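Local coordinates for flavoprotein 390 (PDB 1FVP) that binds two flavin mononucleotides per subunit, each with a myristate attached, and belongs to the bacterial luciferase family as a homodimer, at residues N100-R103 / L104-S108; G175-K178 / D179-Y183; A185-A188 / G189-D192. One frame throughout, in Å; residues are numbered along the deposited sequence.

Overall arrangement
The three interactions illustrate how a helix is opened, run and closed in a fold built on a mixed, mostly parallel sheet. Interaction 1 is the first part of helix 100-116; interactions 2 and 3 follow it in the chain and are the opening and closing of one helix, 178-190. The centres of interactions 2 and 3 lie about 14 Å apart, and both touch the same flavin derivative, its fatty chain at the start of the helix and its flavin ring further on. Interaction 1, about 12 Å from interaction 3 between centres, packs against the closing end through Asn100, Arg103, Leu104 and Leu107. The helix bordering the flavin pocket is thus held to its neighbour.

Interaction 1: N100-R103 / L104-S108; sequences NEER and LKLLS
Glu101 O is gripped by two backbone donors of the next turn, Leu104 N and Lys105 N, and shows how a helix can start with three- and four-residue bonds on one acceptor. The bond from Lys105 N to Glu101 O measures 3.2 Å and lies in the carbonyl plane, whereas Leu104 N stands above that plane, 50° out of it. Glu102 O repeats the sharing more loosely, taking only weak bonds from Lys105 N (3.1 Å) and Leu106 N.

Three side chains lean back over this turn. With CG beside its own backbone N (chi1 -58°), Lys105 folds its aliphatic chain toward the preceding turn, and CD comes to 3.5 Å from Glu102 CA. Its NZ is 6.2 Å from Glu101 OE1 and 6.6 Å from Glu102 OE2, too far for salt bridges, although the opposite charges may still attract weakly at this range. Leu106 sends a branch the same way: its CD1 lies over the backbone of the preceding turn, 3.7 Å from Arg103 CA, with Glu102 CG further off at 4.3 Å. Asn100 and Leu104 run side by side, and the amide nitrogen ND2 meets the methyl CD1 at 3.5 Å.

Beyond the turn, Arg103 and Leu107 reach Phe94 of strand 92-94, while Asn100 touches Leu187 and Leu104 touches Lys190, both of helix 178-190. The packed side thus includes the buried Arg103, which also touches Asp98, whereas Glu101, Glu102 and Lys105 are exposed. The turn belongs to the crossover helix of the beta-alpha-beta unit formed by strand 92-94, helix 100-116 and strand 126-134.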
ATOM      1  N   ASN A 100      12.126 -19.579   7.660  1.00 28.86           N
ATOM      2  CA  ASN A 100      13.340 -18.870   7.227  1.00 27.98           C
ATOM      3  C   ASN A 100      14.148 -19.637   6.190  1.00 28.71           C
ATOM      4  O   ASN A 100      14.826 -19.079   5.317  1.00 28.41           O
ATOM      5  CB  ASN A 100      14.131 -18.541   8.491  1.00 25.62           C
ATOM      6  CG  ASN A 100      15.080 -17.408   8.184  1.00 24.91           C
ATOM      7  OD1 ASN A 100      14.732 -16.247   8.390  1.00 24.38           O
ATOM      8  ND2 ASN A 100      16.237 -17.813   7.684  1.00 25.09           N
ATOM      9  N   GLU A 101      14.114 -20.948   6.292  1.00 30.02           N
ATOM     10  CA  GLU A 101      14.830 -21.846   5.387  1.00 31.48           C
ATOM     11  C   GLU A 101      14.323 -21.607   3.968  1.00 32.17           C
ATOM     12  O   GLU A 101      15.014 -20.993   3.151  1.00 32.43           O
ATOM     13  CB  GLU A 101      14.585 -23.303   5.740  1.00 32.60           C
ATOM     14  CG  GLU A 101      15.794 -24.236   5.715  1.00 34.35           C
ATOM     15  CD  GLU A 101      15.547 -25.580   6.354  1.00 34.86           C
ATOM     16  OE1 GLU A 101      14.697 -26.345   5.912  1.00 35.76           O
ATOM     17  OE2 GLU A 101      16.308 -25.734   7.336  1.00 34.34           O
ATOM     18  N   GLU A 102      13.121 -22.089   3.716  1.00 32.78           N
ATOM     19  CA  GLU A 102      12.429 -21.978   2.443  1.00 32.98           C
ATOM     20  C   GLU A 102      12.375 -20.547   1.938  1.00 32.31           C
ATOM     21  O   GLU A 102      12.537 -20.300   0.724  1.00 33.61           O
ATOM     22  CB  GLU A 102      10.995 -22.488   2.502  1.00 34.75           C
ATOM     23  CG  GLU A 102      10.123 -22.233   1.269  1.00 37.98           C
ATOM     24  CD  GLU A 102       8.728 -22.766   1.442  1.00 40.57           C
ATOM     25  OE1 GLU A 102       8.234 -22.903   2.558  1.00 42.20           O
ATOM     26  OE2 GLU A 102       8.126 -23.052   0.384  1.00 41.87           O
ATOM     27  N   ARG A 103      12.175 -19.579   2.796  1.00 30.90           N
ATOM     28  CA  ARG A 103      12.122 -18.189   2.301  1.00 29.45           C
ATOM     29  C   ARG A 103      13.520 -17.788   1.863  1.00 29.23           C
ATOM     30  O   ARG A 103      13.634 -16.740   1.192  1.00 30.24           O
ATOM     31  CB  ARG A 103      11.498 -17.214   3.278  1.00 28.11           C
ATOM     32  CG  ARG A 103      12.414 -16.367   4.112  1.00 26.47           C
ATOM     33  CD  ARG A 103      11.664 -15.331   4.859  1.00 26.19           C
ATOM     34  NE  ARG A 103      10.624 -15.885   5.712  1.00 25.07           N
ATOM     35  CZ  ARG A 103      10.516 -15.463   6.987  1.00 25.13           C
ATOM     36  NH1 ARG A 103      11.328 -14.582   7.553  1.00 24.05           N
ATOM     37  NH2 ARG A 103       9.501 -15.957   7.717  1.00 25.17           N
ATOM     38  N   LEU A 104      14.523 -18.566   2.219  1.00 28.72           N
ATOM     39  CA  LEU A 104      15.918 -18.251   1.833  1.00 28.06           C
ATOM     40  C   LEU A 104      16.199 -18.827   0.451  1.00 28.28           C
ATOM     41  O   LEU A 104      16.985 -18.244  -0.310  1.00 28.44           O
ATOM     42  CB  LEU A 104      16.886 -18.641   2.920  1.00 27.14           C
ATOM     43  CG  LEU A 104      17.578 -17.499   3.643  1.00 26.46           C
ATOM     44  CD1 LEU A 104      18.306 -18.001   4.893  1.00 26.67           C
ATOM     45  CD2 LEU A 104      18.552 -16.900   2.650  1.00 25.58           C
ATOM     46  N   LYS A 105      15.522 -19.919   0.173  1.00 28.27           N
ATOM     47  CA  LYS A 105      15.591 -20.576  -1.125  1.00 29.18           C
ATOM     48  C   LYS A 105      15.043 -19.634  -2.209  1.00 29.80           C
ATOM     49  O   LYS A 105      15.379 -19.822  -3.403  1.00 31.16           O
ATOM     50  CB  LYS A 105      14.728 -21.833  -1.174  1.00 28.93           C
ATOM     51  CG  LYS A 105      15.105 -22.863  -0.116  1.00 29.50           C
ATOM     52  CD  LYS A 105      14.023 -23.924   0.028  1.00 29.64           C
ATOM     53  CE  LYS A 105      14.205 -25.093  -0.920  1.00 29.70           C
ATOM     54  NZ  LYS A 105      13.773 -26.349  -0.233  1.00 30.08           N
ATOM     55  N   LEU A 106      14.227 -18.657  -1.844  1.00 29.38           N
ATOM     56  CA  LEU A 106      13.639 -17.721  -2.812  1.00 28.83           C
ATOM     57  C   LEU A 106      14.506 -16.516  -3.093  1.00 29.04           C
ATOM     58  O   LEU A 106      14.396 -16.062  -4.264  1.00 30.19           O
ATOM     59  CB  LEU A 106      12.187 -17.417  -2.449  1.00 27.23           C
ATOM     60  CG  LEU A 106      11.337 -18.668  -2.266  1.00 26.37           C
ATOM     61  CD1 LEU A 106      10.545 -18.563  -0.983  1.00 26.88           C
ATOM     62  CD2 LEU A 106      10.380 -18.779  -3.435  1.00 26.95           C
ATOM     63  N   LEU A 107      15.323 -16.003  -2.190  1.00 28.63           N
ATOM     64  CA  LEU A 107      16.162 -14.846  -2.588  1.00 28.16           C
ATOM     65  C   LEU A 107      17.284 -15.481  -3.438  1.00 28.48           C
ATOM     66  O   LEU A 107      18.139 -14.785  -4.007  1.00 29.08           O
ATOM     67  CB  LEU A 107      16.701 -14.017  -1.443  1.00 26.90           C
ATOM     68  CG  LEU A 107      18.175 -14.181  -1.099  1.00 26.06           C
ATOM     69  CD1 LEU A 107      18.781 -12.919  -0.506  1.00 26.79           C
ATOM     70  CD2 LEU A 107      18.328 -15.336  -0.133  1.00 25.25           C
ATOM     71  N   SER A 108      17.237 -16.807  -3.456  1.00 28.33           N
ATOM     72  CA  SER A 108      18.259 -17.543  -4.215  1.00 28.24           C
ATOM     73  C   SER A 108      17.899 -17.538  -5.679  1.00 27.77           C
ATOM     74  O   SER A 108      18.776 -17.172  -6.484  1.00 27.84           O
ATOM     75  CB  SER A 108      18.647 -18.864  -3.608  1.00 28.94           C
ATOM     76  OG  SER A 108      19.738 -18.567  -2.718  1.00 29.93           O
TER

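Interaction 2: G175-K178 / D179-Y183; sequences GSYK and DCLSY. With FMA (6-(3-tetradecanoic acid) flavine mononucleotide), chain D.
Lys178 and Cys180 carry the largest part of this turn, where the loop after strand 174-175 winds into the N-terminal end of helix 178-190. Lys178 contributes chiefly its carbonyl: Ser182 N bonds to Lys178 O at 2.9 Å, and the hydroxyl OG of Ser182 turns back to the same oxygen, modelled at an unusually short distance. The OG of Ser182 sits beside its own backbone N (chi1 -43°), which swings it toward the preceding turn. The lysine chain bends at chi2 and chi4, which brings CE to the edge of the Tyr177 ring, in its plane.

Cys180 is tied in through its backbone. Cys180 N and Leu181 N reach Tyr177 O from opposite faces of the carbonyl plane, the Leu181 N bond being the straighter at 159° and 3.0 Å long. The thiol end of Cys180 meanwhile rests among the loop carbonyls, SG being 3.5 Å from Gly175 O.

Tyr177 and Leu181 point the same way, side by side, with Tyr177 CE2 and Leu181 CD2 4.1 Å apart, and helix 207-227 borders them both through Gln220. Together with Cys180 they line the pocket of the flavin-fatty acid conjugate. Cys180 CB meets the chain atom C14 at 3.7 Å, the Tyr177 ring lies obliquely to the terminal C15, and Leu181 CD1 approaches C5' of the ligand's fatty chain at 3.4 Å.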
ATOM      1  N   GLY A 175      11.043 -13.042  22.362  1.00 29.47           N
ATOM      2  CA  GLY A 175      11.852 -13.174  23.574  1.00 30.35           C
ATOM      3  C   GLY A 175      12.156 -11.797  24.163  1.00 30.91           C
ATOM      4  O   GLY A 175      11.474 -10.818  23.816  1.00 31.12           O
ATOM      5  N   SER A 176      13.151 -11.729  25.022  1.00 31.39           N
ATOM      6  CA  SER A 176      13.580 -10.476  25.657  1.00 32.63           C
ATOM      7  C   SER A 176      14.015  -9.472  24.598  1.00 32.87           C
ATOM      8  O   SER A 176      14.006  -9.812  23.411  1.00 33.12           O
ATOM      9  CB  SER A 176      14.794 -10.732  26.538  1.00 34.07           C
ATOM     10  OG  SER A 176      16.004 -10.764  25.788  1.00 34.87           O
ATOM     11  N   TYR A 177      14.453  -8.305  25.025  1.00 33.83           N
ATOM     12  CA  TYR A 177      14.908  -7.294  24.034  1.00 34.94           C
ATOM     13  C   TYR A 177      16.191  -7.743  23.352  1.00 35.11           C
ATOM     14  O   TYR A 177      16.145  -8.163  22.186  1.00 35.71           O
ATOM     15  CB  TYR A 177      14.984  -5.904  24.615  1.00 35.91           C
ATOM     16  CG  TYR A 177      15.187  -4.707  23.726  1.00 36.96           C
ATOM     17  CD1 TYR A 177      14.206  -4.239  22.846  1.00 37.54           C
ATOM     18  CD2 TYR A 177      16.374  -3.971  23.817  1.00 37.14           C
ATOM     19  CE1 TYR A 177      14.410  -3.104  22.060  1.00 37.78           C
ATOM     20  CE2 TYR A 177      16.593  -2.834  23.048  1.00 37.59           C
ATOM     21  CZ  TYR A 177      15.612  -2.410  22.166  1.00 37.83           C
ATOM     22  OH  TYR A 177      15.879  -1.290  21.430  1.00 38.39           O
ATOM     23  N   LYS A 178      17.314  -7.682  24.009  1.00 35.43           N
ATOM     24  CA  LYS A 178      18.627  -8.056  23.489  1.00 35.58           C
ATOM     25  C   LYS A 178      18.681  -9.275  22.596  1.00 35.21           C
ATOM     26  O   LYS A 178      19.457  -9.266  21.617  1.00 35.05           O
ATOM     27  CB  LYS A 178      19.645  -8.215  24.633  1.00 36.88           C
ATOM     28  CG  LYS A 178      19.584  -7.067  25.664  1.00 38.38           C
ATOM     29  CD  LYS A 178      19.495  -5.699  24.991  1.00 39.10           C
ATOM     30  CE  LYS A 178      19.231  -4.572  25.964  1.00 39.92           C
ATOM     31  NZ  LYS A 178      20.431  -4.354  26.816  1.00 40.77           N
ATOM     32  N   ASP A 179      17.910 -10.301  22.876  1.00 35.10           N
ATOM     33  CA  ASP A 179      17.918 -11.550  22.081  1.00 34.84           C
ATOM     34  C   ASP A 179      17.054 -11.367  20.845  1.00 33.97           C
ATOM     35  O   ASP A 179      17.133 -12.183  19.935  1.00 33.49           O
ATOM     36  CB  ASP A 179      17.577 -12.756  22.938  1.00 36.83           C
ATOM     37  CG  ASP A 179      17.813 -14.118  22.338  1.00 38.99           C
ATOM     38  OD1 ASP A 179      17.886 -14.348  21.114  1.00 39.98           O
ATOM     39  OD2 ASP A 179      17.928 -15.061  23.174  1.00 39.62           O
ATOM     40  N   CYS A 180      16.251 -10.331  20.842  1.00 33.92           N
ATOM     41  CA  CYS A 180      15.372  -9.968  19.721  1.00 33.74           C
ATOM     42  C   CYS A 180      16.218  -9.186  18.710  1.00 34.18           C
ATOM     43  O   CYS A 180      16.182  -9.467  17.504  1.00 34.81           O
ATOM     44  CB  CYS A 180      14.154  -9.180  20.173  1.00 32.70           C
ATOM     45  SG  CYS A 180      12.816 -10.321  20.600  1.00 33.83           S
ATOM     46  N   LEU A 181      16.973  -8.244  19.253  1.00 34.14           N
ATOM     47  CA  LEU A 181      17.882  -7.388  18.493  1.00 33.93           C
ATOM     48  C   LEU A 181      18.971  -8.268  17.881  1.00 34.71           C
ATOM     49  O   LEU A 181      19.203  -8.240  16.663  1.00 35.31           O
ATOM     50  CB  LEU A 181      18.414  -6.308  19.422  1.00 32.53           C
ATOM     51  CG  LEU A 181      18.842  -4.994  18.809  1.00 31.85           C
ATOM     52  CD1 LEU A 181      17.801  -4.495  17.811  1.00 31.87           C
ATOM     53  CD2 LEU A 181      18.965  -3.951  19.924  1.00 31.52           C
ATOM     54  N   SER A 182      19.586  -9.066  18.730  1.00 35.39           N
ATOM     55  CA  SER A 182      20.663  -9.977  18.320  1.00 36.02           C
ATOM     56  C   SER A 182      20.201 -11.142  17.465  1.00 35.98           C
ATOM     57  O   SER A 182      21.064 -11.928  17.024  1.00 36.61           O
ATOM     58  CB  SER A 182      21.399 -10.515  19.548  1.00 36.80           C
ATOM     59  OG  SER A 182      21.630  -9.465  20.480  1.00 38.01           O
ATOM     60  N   TYR A 183      18.913 -11.283  17.240  1.00 36.00           N
ATOM     61  CA  TYR A 183      18.392 -12.391  16.431  1.00 36.07           C
ATOM     62  C   TYR A 183      18.143 -11.933  14.995  1.00 36.32           C
ATOM     63  O   TYR A 183      18.460 -12.675  14.057  1.00 37.14           O
ATOM     64  CB  TYR A 183      17.076 -12.993  16.943  1.00 35.36           C
ATOM     65  CG  TYR A 183      16.406 -13.926  15.962  1.00 34.36           C
ATOM     66  CD1 TYR A 183      16.975 -15.141  15.609  1.00 34.33           C
ATOM     67  CD2 TYR A 183      15.203 -13.579  15.371  1.00 34.76           C
ATOM     68  CE1 TYR A 183      16.359 -16.011  14.714  1.00 34.53           C
ATOM     69  CE2 TYR A 183      14.573 -14.433  14.470  1.00 35.41           C
ATOM     70  CZ  TYR A 183      15.147 -15.657  14.142  1.00 35.00           C
ATOM     71  OH  TYR A 183      14.486 -16.457  13.249  1.00 34.89           O
TER
HETATM   72  N1  FMA D 233      24.858  -3.600   9.952  1.00 60.48           N
HETATM   73  C2  FMA D 233      24.520  -2.631   9.100  1.00 60.72           C
HETATM   74  O2  FMA D 233      24.944  -2.416   8.028  1.00 61.31           O
HETATM   75  N3  FMA D 233      23.489  -1.678   9.487  1.00 60.32           N
HETATM   76  C4  FMA D 233      22.881  -1.761  10.686  1.00 60.08           C
HETATM   77  O4  FMA D 233      22.033  -0.941  10.965  1.00 60.17           O
HETATM   78  C4A FMA D 233      23.262  -2.805  11.586  1.00 59.98           C
HETATM   79  N5  FMA D 233      22.738  -2.975  12.773  1.00 59.61           N
HETATM   80  C5A FMA D 233      23.055  -3.930  13.661  1.00 59.09           C
HETATM   81  C6  FMA D 233      22.439  -4.035  14.905  1.00 58.14           C
HETATM   82  C7  FMA D 233      22.834  -5.048  15.743  1.00 58.58           C
HETATM   83  C7M FMA D 233      22.210  -5.274  17.164  1.00 58.82           C
HETATM   84  C8  FMA D 233      23.864  -5.986  15.365  1.00 58.87           C
HETATM   85  C8M FMA D 233      24.328  -7.102  16.244  1.00 58.53           C
HETATM   86  C9  FMA D 233      24.455  -5.850  14.126  1.00 59.24           C
HETATM   87  C9A FMA D 233      24.100  -4.872  13.244  1.00 59.43           C
HETATM   88  N10 FMA D 233      24.650  -4.688  11.983  1.00 59.88           N
HETATM   89  C10 FMA D 233      24.328  -3.730  11.115  1.00 60.07           C
HETATM   90  C1B FMA D 233      25.740  -5.645  11.496  1.00 60.34           C
HETATM   91  C2B FMA D 233      25.809  -5.825   9.918  1.00 61.21           C
HETATM   92  O2B FMA D 233      25.789  -7.235   9.801  1.00 61.05           O
HETATM   93  C3B FMA D 233      27.072  -5.181   9.395  1.00 62.19           C
HETATM   94  O3' FMA D 233      27.557  -4.221  10.278  1.00 62.26           O
HETATM   95  C4B FMA D 233      26.967  -4.555   8.000  1.00 63.13           C
HETATM   96  O4' FMA D 233      26.536  -5.556   7.009  1.00 62.91           O
HETATM   97  C5B FMA D 233      28.346  -4.000   7.546  1.00 64.30           C
HETATM   98  O5' FMA D 233      28.684  -4.731   6.223  1.00 65.69           O
HETATM   99  P   FMA D 233      30.019  -5.483   5.833  1.00 66.69           P
HETATM  100  O1P FMA D 233      31.005  -4.265   5.760  1.00 66.42           O
HETATM  101  O2P FMA D 233      30.343  -6.398   6.910  1.00 66.35           O
HETATM  102  O3P FMA D 233      29.776  -6.214   4.687  1.00 66.81           O
HETATM  103  C1' FMA D 233      21.369  -0.938  16.554  0.92 56.81           C
HETATM  104  O1' FMA D 233      21.404  -1.685  17.605  0.84 56.91           O
HETATM  105  O2' FMA D 233      21.484   0.285  16.685  0.69 56.83           O
HETATM  106  C2' FMA D 233      21.894  -1.630  15.339  0.94 56.80           C
HETATM  107  C3' FMA D 233      21.375  -3.070  15.228  0.98 56.83           C
HETATM  108  C4' FMA D 233      20.181  -3.068  14.322  1.00 55.71           C
HETATM  109  C5' FMA D 233      18.790  -2.975  14.902  1.00 54.27           C
HETATM  110  C6' FMA D 233      17.815  -3.945  14.282  1.00 52.90           C
HETATM  111  C7' FMA D 233      16.376  -3.454  14.350  1.00 51.63           C
HETATM  112  C8' FMA D 233      15.434  -4.284  15.114  1.00 50.39           C
HETATM  113  C9' FMA D 233      14.627  -5.360  14.407  1.00 49.40           C
HETATM  114  C11 FMA D 233      14.002  -6.351  15.340  1.00 48.72           C
HETATM  115  C12 FMA D 233      13.428  -5.963  16.653  1.00 48.26           C
HETATM  116  C13 FMA D 233      12.710  -6.976  17.480  1.00 47.59           C
HETATM  117  C14 FMA D 233      12.106  -6.506  18.765  1.00 47.07           C
HETATM  118  C15 FMA D 233      12.975  -5.589  19.578  1.00 46.97           C

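Interaction 3: A185-A188 / G189-D192; sequences ANLA and GKFD. With FMA (6-(3-tetradecanoic acid) flavine mononucleotide), chain D.
Leu187, with CG swung opposite its backbone N (chi1 -175°), and Lys190, whose CG stays beside its own N and whose chain bends at chi2 and chi3, bring their side chains across one another at about a right angle. The touching point is apolar: the methyl CD1 of Leu187 meets CG of Lys190 at 3.4 Å. Past this crossing the lysine chain turns back along the helix, and its CE comes to 3.2 Å from Asn186 O. Asn186 directs its own amide elsewhere, ND2 being bonded to Ser182 O one turn earlier.

Phe191 follows as the chain leaves the helix. Its backbone N bonds to Ala188 O at 2.8 Å and weakly to Leu187 O, though the position of that nitrogen is not secure in the model. Leu187 O also lies at the ring edge, near the ring plane, with CD2 of Phe191 3.6 Å away, while the methyl CD1 of Leu187 stands 4.4 Å from CE2. Beyond the segments, the ring meets that of Phe94 at about 50° and touches Arg103 of helix 100-116.

Asp192, with a positive phi of 43°, is the C-prime residue of a Schellman motif: Asn193 N turns back to Ala188 O and Asp192 N to Gly189 O, so the helix closes. At the other end of the segment, Ala185 lays its methyl over the flavin, CB being 3.4 Å from C7 of the dimethyl-bearing ring.

The chemistry is thus that of a helix C-terminus: the ammonium-bearing chain of Lys190 passes near the C=O of Asn186, and returning amides cover closing carbonyls that the next turn would otherwise have met.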
ATOM      1  N   ALA A 185      19.262  -8.972  13.679  1.00 34.81           N
ATOM      2  CA  ALA A 185      20.561  -8.472  13.207  1.00 34.46           C
ATOM      3  C   ALA A 185      21.572  -9.610  13.304  1.00 34.32           C
ATOM      4  O   ALA A 185      22.696  -9.452  13.788  1.00 34.63           O
ATOM      5  CB  ALA A 185      20.975  -7.230  13.959  1.00 34.08           C
ATOM      6  N   ASN A 186      21.126 -10.741  12.833  1.00 34.05           N
ATOM      7  CA  ASN A 186      21.841 -12.027  12.766  1.00 34.04           C
ATOM      8  C   ASN A 186      21.274 -12.671  11.478  1.00 33.28           C
ATOM      9  O   ASN A 186      21.998 -13.217  10.642  1.00 33.66           O
ATOM     10  CB  ASN A 186      21.622 -12.852  14.016  1.00 35.71           C
ATOM     11  CG  ASN A 186      22.689 -13.841  14.437  1.00 36.91           C
ATOM     12  OD1 ASN A 186      23.089 -14.760  13.693  1.00 36.95           O
ATOM     13  ND2 ASN A 186      23.157 -13.654  15.686  1.00 36.53           N
ATOM     14  N   LEU A 187      19.954 -12.519  11.419  1.00 31.75           N
ATOM     15  CA  LEU A 187      19.144 -13.005  10.321  1.00 30.35           C
ATOM     16  C   LEU A 187      19.381 -12.134   9.083  1.00 30.35           C
ATOM     17  O   LEU A 187      19.393 -12.672   7.954  1.00 30.28           O
ATOM     18  CB  LEU A 187      17.654 -13.058  10.702  1.00 28.54           C
ATOM     19  CG  LEU A 187      16.792 -13.693   9.606  1.00 27.61           C
ATOM     20  CD1 LEU A 187      17.302 -15.080   9.233  1.00 26.08           C
ATOM     21  CD2 LEU A 187      15.352 -13.775  10.073  1.00 27.31           C
ATOM     22  N   ALA A 188      19.549 -10.836   9.363  1.00 29.54           N
ATOM     23  CA  ALA A 188      19.794  -9.893   8.251  1.00 28.58           C
ATOM     24  C   ALA A 188      20.832 -10.636   7.386  1.00 28.31           C
ATOM     25  O   ALA A 188      20.629 -10.836   6.190  1.00 28.19           O
ATOM     26  CB  ALA A 188      20.285  -8.546   8.705  1.00 28.34           C
ATOM     27  N   GLY A 189      21.849 -11.079   8.102  1.00 27.91           N
ATOM     28  CA  GLY A 189      22.997 -11.823   7.636  1.00 27.22           C
ATOM     29  C   GLY A 189      22.688 -12.958   6.678  1.00 27.08           C
ATOM     30  O   GLY A 189      23.260 -12.994   5.559  1.00 27.54           O
ATOM     31  N   LYS A 190      21.805 -13.862   7.081  1.00 26.26           N
ATOM     32  CA  LYS A 190      21.443 -15.010   6.251  1.00 25.61           C
ATOM     33  C   LYS A 190      20.818 -14.558   4.930  1.00 25.19           C
ATOM     34  O   LYS A 190      20.551 -15.398   4.072  1.00 24.60           O
ATOM     35  CB  LYS A 190      20.488 -15.982   6.908  1.00 26.61           C
ATOM     36  CG  LYS A 190      20.422 -16.169   8.395  1.00 26.62           C
ATOM     37  CD  LYS A 190      21.522 -17.036   8.973  1.00 26.89           C
ATOM     38  CE  LYS A 190      22.621 -16.145   9.542  1.00 27.77           C
ATOM     39  NZ  LYS A 190      23.834 -16.957   9.856  1.00 28.75           N
ATOM     40  N   PHE A 191      20.541 -13.290   4.807  1.00 25.30           N
ATOM     41  CA  PHE A 191      19.948 -12.580   3.677  1.00 24.82           C
ATOM     42  C   PHE A 191      21.020 -11.636   3.110  1.00 25.85           C
ATOM     43  O   PHE A 191      20.751 -10.488   2.695  1.00 26.33           O
ATOM     44  CB  PHE A 191      18.682 -11.789   4.054  1.00 22.33           C
ATOM     45  CG  PHE A 191      17.443 -12.630   4.093  1.00 20.80           C
ATOM     46  CD1 PHE A 191      16.794 -12.971   2.920  1.00 20.54           C
ATOM     47  CD2 PHE A 191      16.940 -13.116   5.290  1.00 20.30           C
ATOM     48  CE1 PHE A 191      15.665 -13.774   2.905  1.00 19.96           C
ATOM     49  CE2 PHE A 191      15.807 -13.922   5.310  1.00 20.11           C
ATOM     50  CZ  PHE A 191      15.168 -14.247   4.102  1.00 19.85           C
ATOM     51  N   ASP A 192      22.248 -12.120   3.142  1.00 26.42           N
ATOM     52  CA  ASP A 192      23.409 -11.361   2.664  1.00 27.33           C
ATOM     53  C   ASP A 192      23.288  -9.910   3.158  1.00 26.96           C
ATOM     54  O   ASP A 192      23.896  -9.013   2.530  1.00 27.47           O
ATOM     55  CB  ASP A 192      23.610 -11.392   1.157  1.00 29.15           C
ATOM     56  CG  ASP A 192      23.340 -12.690   0.441  1.00 30.84           C
ATOM     57  OD1 ASP A 192      24.124 -13.658   0.488  1.00 31.12           O
ATOM     58  OD2 ASP A 192      22.266 -12.702  -0.218  1.00 32.23           O
TER
HETATM   59  N1  FMA D 233      24.858  -3.600   9.952  1.00 60.48           N
HETATM   60  C2  FMA D 233      24.520  -2.631   9.100  1.00 60.72           C
HETATM   61  O2  FMA D 233      24.944  -2.416   8.028  1.00 61.31           O
HETATM   62  N3  FMA D 233      23.489  -1.678   9.487  1.00 60.32           N
HETATM   63  C4  FMA D 233      22.881  -1.761  10.686  1.00 60.08           C
HETATM   64  O4  FMA D 233      22.033  -0.941  10.965  1.00 60.17           O
HETATM   65  C4A FMA D 233      23.262  -2.805  11.586  1.00 59.98           C
HETATM   66  N5  FMA D 233      22.738  -2.975  12.773  1.00 59.61           N
HETATM   67  C5A FMA D 233      23.055  -3.930  13.661  1.00 59.09           C
HETATM   68  C6  FMA D 233      22.439  -4.035  14.905  1.00 58.14           C
HETATM   69  C7  FMA D 233      22.834  -5.048  15.743  1.00 58.58           C
HETATM   70  C7M FMA D 233      22.210  -5.274  17.164  1.00 58.82           C
HETATM   71  C8  FMA D 233      23.864  -5.986  15.365  1.00 58.87           C
HETATM   72  C8M FMA D 233      24.328  -7.102  16.244  1.00 58.53           C
HETATM   73  C9  FMA D 233      24.455  -5.850  14.126  1.00 59.24           C
HETATM   74  C9A FMA D 233      24.100  -4.872  13.244  1.00 59.43           C
HETATM   75  N10 FMA D 233      24.650  -4.688  11.983  1.00 59.88           N
HETATM   76  C10 FMA D 233      24.328  -3.730  11.115  1.00 60.07           C
HETATM   77  C1B FMA D 233      25.740  -5.645  11.496  1.00 60.34           C
HETATM   78  C2B FMA D 233      25.809  -5.825   9.918  1.00 61.21           C
HETATM   79  O2B FMA D 233      25.789  -7.235   9.801  1.00 61.05           O
HETATM   80  C3B FMA D 233      27.072  -5.181   9.395  1.00 62.19           C
HETATM   81  O3' FMA D 233      27.557  -4.221  10.278  1.00 62.26           O
HETATM   82  C4B FMA D 233      26.967  -4.555   8.000  1.00 63.13           C
HETATM   83  O4' FMA D 233      26.536  -5.556   7.009  1.00 62.91           O
HETATM   84  C5B FMA D 233      28.346  -4.000   7.546  1.00 64.30           C
HETATM   85  O5' FMA D 233      28.684  -4.731   6.223  1.00 65.69           O
HETATM   86  P   FMA D 233      30.019  -5.483   5.833  1.00 66.69           P
HETATM   87  O1P FMA D 233      31.005  -4.265   5.760  1.00 66.42           O
HETATM   88  O2P FMA D 233      30.343  -6.398   6.910  1.00 66.35           O
HETATM   89  O3P FMA D 233      29.776  -6.214   4.687  1.00 66.81           O
HETATM   90  C1' FMA D 233      21.369  -0.938  16.554  0.92 56.81           C
HETATM   91  O1' FMA D 233      21.404  -1.685  17.605  0.84 56.91           O
HETATM   92  O2' FMA D 233      21.484   0.285  16.685  0.69 56.83           O
HETATM   93  C2' FMA D 233      21.894  -1.630  15.339  0.94 56.80           C
HETATM   94  C3' FMA D 233      21.375  -3.070  15.228  0.98 56.83           C
HETATM   95  C4' FMA D 233      20.181  -3.068  14.322  1.00 55.71           C
HETATM   96  C5' FMA D 233      18.790  -2.975  14.902  1.00 54.27           C
HETATM   97  C6' FMA D 233      17.815  -3.945  14.282  1.00 52.90           C
HETATM   98  C7' FMA D 233      16.376  -3.454  14.350  1.00 51.63           C
HETATM   99  C8' FMA D 233      15.434  -4.284  15.114  1.00 50.39           C
HETATM  100  C9' FMA D 233      14.627  -5.360  14.407  1.00 49.40           C
HETATM  101  C11 FMA D 233      14.002  -6.351  15.340  1.00 48.72           C
HETATM  102  C12 FMA D 233      13.428  -5.963  16.653  1.00 48.26           C
HETATM  103  C13 FMA D 233      12.710  -6.976  17.480  1.00 47.59           C
HETATM  104  C14 FMA D 233      12.106  -6.506  18.765  1.00 47.07           C
HETATM  105  C15 FMA D 233      12.975  -5.589  19.578  1.00 46.97           C